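Local coordinates for zinc transport protein ZntB (PDB 3CK6) that probably takes up zinc ions across the inner membrane together with protons, as a pentameric member of the CorA metal ion transporter family, at residues 87-98 and 110-118. The protein carries 1 engineered substitution. Numbering follows the deposited sequence.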
loop_
_atom_site.group_PDB
_atom_site.type_symbol
_atom_site.label_atom_id
_atom_site.label_comp_id
_atom_site.label_asym_id
_atom_site.label_seq_id
_atom_site.Cartn_x
_atom_site.Cartn_y
_atom_site.Cartn_z
ATOM N N ASN E 87 0.536 36.197 -0.130
ATOM C CA ASN E 87 -0.079 37.406 0.372
ATOM C C ASN E 87 0.446 37.776 1.776
ATOM O O ASN E 87 0.960 36.914 2.497
ATOM C CB ASN E 87 -1.593 37.226 0.345
ATOM C CG ASN E 87 -2.114 36.964 -1.075
ATOM O OD1 ASN E 87 -2.292 37.898 -1.856
ATOM N ND2 ASN E 87 -2.336 35.686 -1.418
ATOM N N GLU E 88 0.343 39.049 2.154
ATOM C CA GLU E 88 0.934 39.498 3.428
ATOM C C GLU E 88 0.070 39.037 4.609
ATOM O O GLU E 88 -1.137 38.812 4.440
ATOM C CB GLU E 88 1.175 41.010 3.436
ATOM C CG GLU E 88 -0.073 41.891 3.480
ATOM C CD GLU E 88 0.205 43.261 4.092
ATOM O OE1 GLU E 88 1.374 43.555 4.436
ATOM O OE2 GLU E 88 -0.752 44.050 4.241
ATOM N N ASN E 89 0.691 38.853 5.773
ATOM C CA ASN E 89 0.009 38.313 6.969
ATOM C C ASN E 89 -0.413 36.844 6.850
ATOM O O ASN E 89 -1.241 36.355 7.635
ATOM C CB ASN E 89 -1.205 39.167 7.387
ATOM C CG ASN E 89 -0.842 40.614 7.663
ATOM O OD1 ASN E 89 -1.384 41.521 7.026
ATOM N ND2 ASN E 89 0.070 40.841 8.615
ATOM N N ALA E 90 0.159 36.149 5.872
ATOM C CA ALA E 90 -0.028 34.716 5.724
ATOM C C ALA E 90 1.339 34.106 5.513
ATOM O O ALA E 90 2.294 34.824 5.193
ATOM C CB ALA E 90 -0.921 34.409 4.547
ATOM N N SER E 91 1.436 32.794 5.724
ATOM C CA SER E 91 2.631 32.052 5.389
ATOM C C SER E 91 2.369 31.389 4.050
ATOM O O SER E 91 1.218 31.021 3.771
ATOM C CB SER E 91 2.944 30.995 6.453
ATOM O OG SER E 91 2.625 31.440 7.754
ATOM N N PRO E 92 3.421 31.242 3.213
ATOM C CA PRO E 92 3.270 30.577 1.912
ATOM C C PRO E 92 2.634 29.193 2.025
ATOM O O PRO E 92 1.842 28.800 1.141
ATOM C CB PRO E 92 4.717 30.446 1.408
ATOM C CG PRO E 92 5.456 31.512 2.081
ATOM C CD PRO E 92 4.812 31.694 3.433
ATOM N N GLU E 93 2.971 28.479 3.102
ATOM C CA GLU E 93 2.523 27.094 3.324
ATOM C C GLU E 93 1.062 26.981 3.773
ATOM O O GLU E 93 0.509 25.882 3.756
ATOM C CB GLU E 93 3.433 26.357 4.321
ATOM C CG GLU E 93 3.204 26.730 5.775
ATOM C CD GLU E 93 4.197 27.772 6.270
ATOM O OE1 GLU E 93 4.858 28.430 5.429
ATOM O OE2 GLU E 93 4.325 27.916 7.506
ATOM N N ASP E 94 0.448 28.096 4.163
ATOM C CA ASP E 94 -1.010 28.145 4.403
ATOM C C ASP E 94 -1.741 28.338 3.072
ATOM O O ASP E 94 -2.296 29.401 2.752
ATOM C CB ASP E 94 -1.358 29.220 5.412
ATOM C CG ASP E 94 -0.598 29.045 6.720
ATOM O OD1 ASP E 94 -0.283 27.877 7.089
ATOM O OD2 ASP E 94 -0.305 30.078 7.356
HETATM N N MSE E 95 -1.725 27.266 2.298
HETATM C CA MSE E 95 -2.057 27.315 0.887
HETATM C C MSE E 95 -3.495 27.723 0.630
HETATM O O MSE E 95 -4.398 27.359 1.389
HETATM C CB MSE E 95 -1.785 25.954 0.244
HETATM C CG MSE E 95 -0.378 25.457 0.497
HETATM SE SE MSE E 95 -0.067 23.839 -0.529
HETATM C CE MSE E 95 -0.088 24.542 -2.317
ATOM N N LEU E 96 -3.677 28.492 -0.437
ATOM C CA LEU E 96 -4.985 28.973 -0.888
ATOM C C LEU E 96 -5.748 27.926 -1.678
ATOM O O LEU E 96 -5.162 27.190 -2.481
ATOM C CB LEU E 96 -4.827 30.229 -1.752
ATOM C CG LEU E 96 -3.770 30.268 -2.875
ATOM C CD1 LEU E 96 -4.195 29.574 -4.175
ATOM C CD2 LEU E 96 -3.334 31.719 -3.148
ATOM N N SER E 97 -7.063 27.896 -1.485
ATOM C CA SER E 97 -7.927 27.015 -2.266
ATOM C C SER E 97 -8.557 27.768 -3.449
ATOM O O SER E 97 -9.170 28.831 -3.268
ATOM C CB SER E 97 -9.013 26.421 -1.380
ATOM O OG SER E 97 -9.808 25.552 -2.161
ATOM N N ILE E 98 -8.381 27.204 -4.644
ATOM C CA ILE E 98 -8.991 27.711 -5.870
ATOM C C ILE E 98 -10.048 26.667 -6.281
ATOM O O ILE E 98 -9.733 25.487 -6.478
ATOM C CB ILE E 98 -7.954 27.880 -7.004
ATOM C CG1 ILE E 98 -6.866 28.914 -6.671
ATOM C CG2 ILE E 98 -8.673 28.185 -8.380
ATOM C CD1 ILE E 98 -7.389 30.287 -6.290
ATOM N N THR E 110 -13.159 30.423 -8.427
ATOM C CA THR E 110 -13.446 31.198 -7.228
ATOM C C THR E 110 -12.198 31.227 -6.358
ATOM O O THR E 110 -11.435 30.247 -6.311
ATOM C CB THR E 110 -14.649 30.661 -6.388
ATOM O OG1 THR E 110 -14.305 29.414 -5.752
ATOM C CG2 THR E 110 -15.930 30.508 -7.225
ATOM N N ARG E 111 -11.969 32.367 -5.719
ATOM C CA ARG E 111 -10.801 32.548 -4.890
ATOM C C ARG E 111 -11.179 33.227 -3.573
ATOM O O ARG E 111 -12.216 33.885 -3.467
ATOM C CB ARG E 111 -9.750 33.395 -5.642
ATOM C CG ARG E 111 -10.180 34.858 -5.881
ATOM C CD ARG E 111 -9.144 35.788 -5.325
ATOM N NE ARG E 111 -9.526 37.200 -5.289
ATOM C CZ ARG E 111 -8.984 38.133 -6.074
ATOM N NH1 ARG E 111 -8.058 37.793 -6.976
ATOM N NH2 ARG E 111 -9.368 39.401 -5.973
ATOM N N LYS E 112 -10.318 33.069 -2.576
ATOM C CA LYS E 112 -10.449 33.811 -1.326
ATOM C C LYS E 112 -9.411 34.931 -1.344
ATOM O O LYS E 112 -9.712 36.077 -1.068
ATOM C CB LYS E 112 -10.226 32.891 -0.128
ATOM C CG LYS E 112 -10.168 33.645 1.245
ATOM C CD LYS E 112 -10.500 32.714 2.392
ATOM C CE LYS E 112 -9.245 32.082 2.993
ATOM N NZ LYS E 112 -9.546 31.424 4.313
ATOM N N ILE E 113 -8.190 34.578 -1.694
ATOM C CA ILE E 113 -7.081 35.522 -1.715
ATOM C C ILE E 113 -6.325 35.283 -3.012
ATOM O O ILE E 113 -6.300 34.161 -3.476
ATOM C CB ILE E 113 -6.151 35.273 -0.518
ATOM C CG1 ILE E 113 -6.040 33.760 -0.262
ATOM C CG2 ILE E 113 -6.717 35.946 0.691
ATOM C CD1 ILE E 113 -4.652 33.266 0.017
ATOM N N PRO E 114 -5.749 36.342 -3.609
ATOM C CA PRO E 114 -5.132 36.236 -4.935
ATOM C C PRO E 114 -4.052 35.155 -5.075
ATOM O O PRO E 114 -3.297 34.896 -4.143
ATOM C CB PRO E 114 -4.550 37.632 -5.153
ATOM C CG PRO E 114 -5.443 38.526 -4.339
ATOM C CD PRO E 114 -5.687 37.729 -3.098
ATOM N N SER E 115 -4.055 34.518 -6.246
ATOM C CA SER E 115 -3.041 33.556 -6.674
ATOM C C SER E 115 -2.168 34.246 -7.724
ATOM O O SER E 115 -2.690 34.820 -8.684
ATOM C CB SER E 115 -3.749 32.324 -7.255
ATOM O OG SER E 115 -3.017 31.697 -8.322
ATOM N N ARG E 116 -0.850 34.189 -7.542
ATOM C CA ARG E 116 0.081 34.779 -8.494
ATOM C C ARG E 116 -0.040 34.078 -9.859
ATOM O O ARG E 116 0.021 34.733 -10.881
ATOM C CB ARG E 116 1.523 34.746 -7.970
ATOM C CG ARG E 116 2.554 35.244 -8.977
ATOM C CD ARG E 116 3.006 36.686 -8.733
ATOM N NE ARG E 116 1.980 37.698 -9.016
ATOM C CZ ARG E 116 2.037 38.591 -10.011
ATOM N NH1 ARG E 116 3.063 38.605 -10.858
ATOM N NH2 ARG E 116 1.056 39.477 -10.161
ATOM N N ALA E 117 -0.253 32.764 -9.850
ATOM C CA ALA E 117 -0.465 31.977 -11.092
ATOM C C ALA E 117 -1.602 32.517 -11.976
ATOM O O ALA E 117 -1.463 32.666 -13.201
ATOM C CB ALA E 117 -0.743 30.533 -10.732
ATOM N N ILE E 118 -2.745 32.792 -11.353
ATOM C CA ILE E 118 -3.882 33.353 -12.075
ATOM C C ILE E 118 -3.688 34.835 -12.480
ATOM O O ILE E 118 -4.082 35.223 -13.571
ATOM C CB ILE E 118 -5.216 33.092 -11.330
ATOM C CG1 ILE E 118 -5.496 31.573 -11.321
ATOM C CG2 ILE E 118 -6.377 33.829 -12.044
ATOM C CD1 ILE E 118 -6.624 31.143 -10.419
HETATM O O HOH W 1 -7.996 31.433 -3.125
#
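Water 1 is gripped by three backbone groups at the open end of the hairpin of strands 96-103 and 106-111: it donates to Ser-97 O (2.9 Å) and Ile-113 O, and accepts from Lys-112 N. The water bridges 87-98 and 110-118 just where the latter leaves the sheet for helix 116-126; Ser-97 O also takes a bond from Arg-38. Further out, the amide of Asn-87 ties down the link at Pro-114. Its ND2 donates to Pro-114 O at 3.0 Å, almost straight (176°) and within both the amide and carbonyl planes, and a second bond from ND2 to Asn-85 OD1 helps fix the flat group's rotation. Ile-113 lays its CD1 against Leu-96 CB (3.5 Å) and close to Asn-87 ND2. With CG wedged between its backbone N and carbonyl carbon (chi1 47°), Leu-96 sends CD2 to 3.3 Å from Pro-114 O. Deeper in, Ile-98 puts CD1 on Arg-111 CB, while the guanidinium of Arg-111, salt-bridged to Glu-37, has Pro-114 CG 3.8 Å above one face, offset toward its rim. At the helix start Ser-115 is the N-cap, its OG accepting from Ile-118 N, and Ile-118 CD1 meets Ile-98 CG2 tip to tip at 4.1 Å.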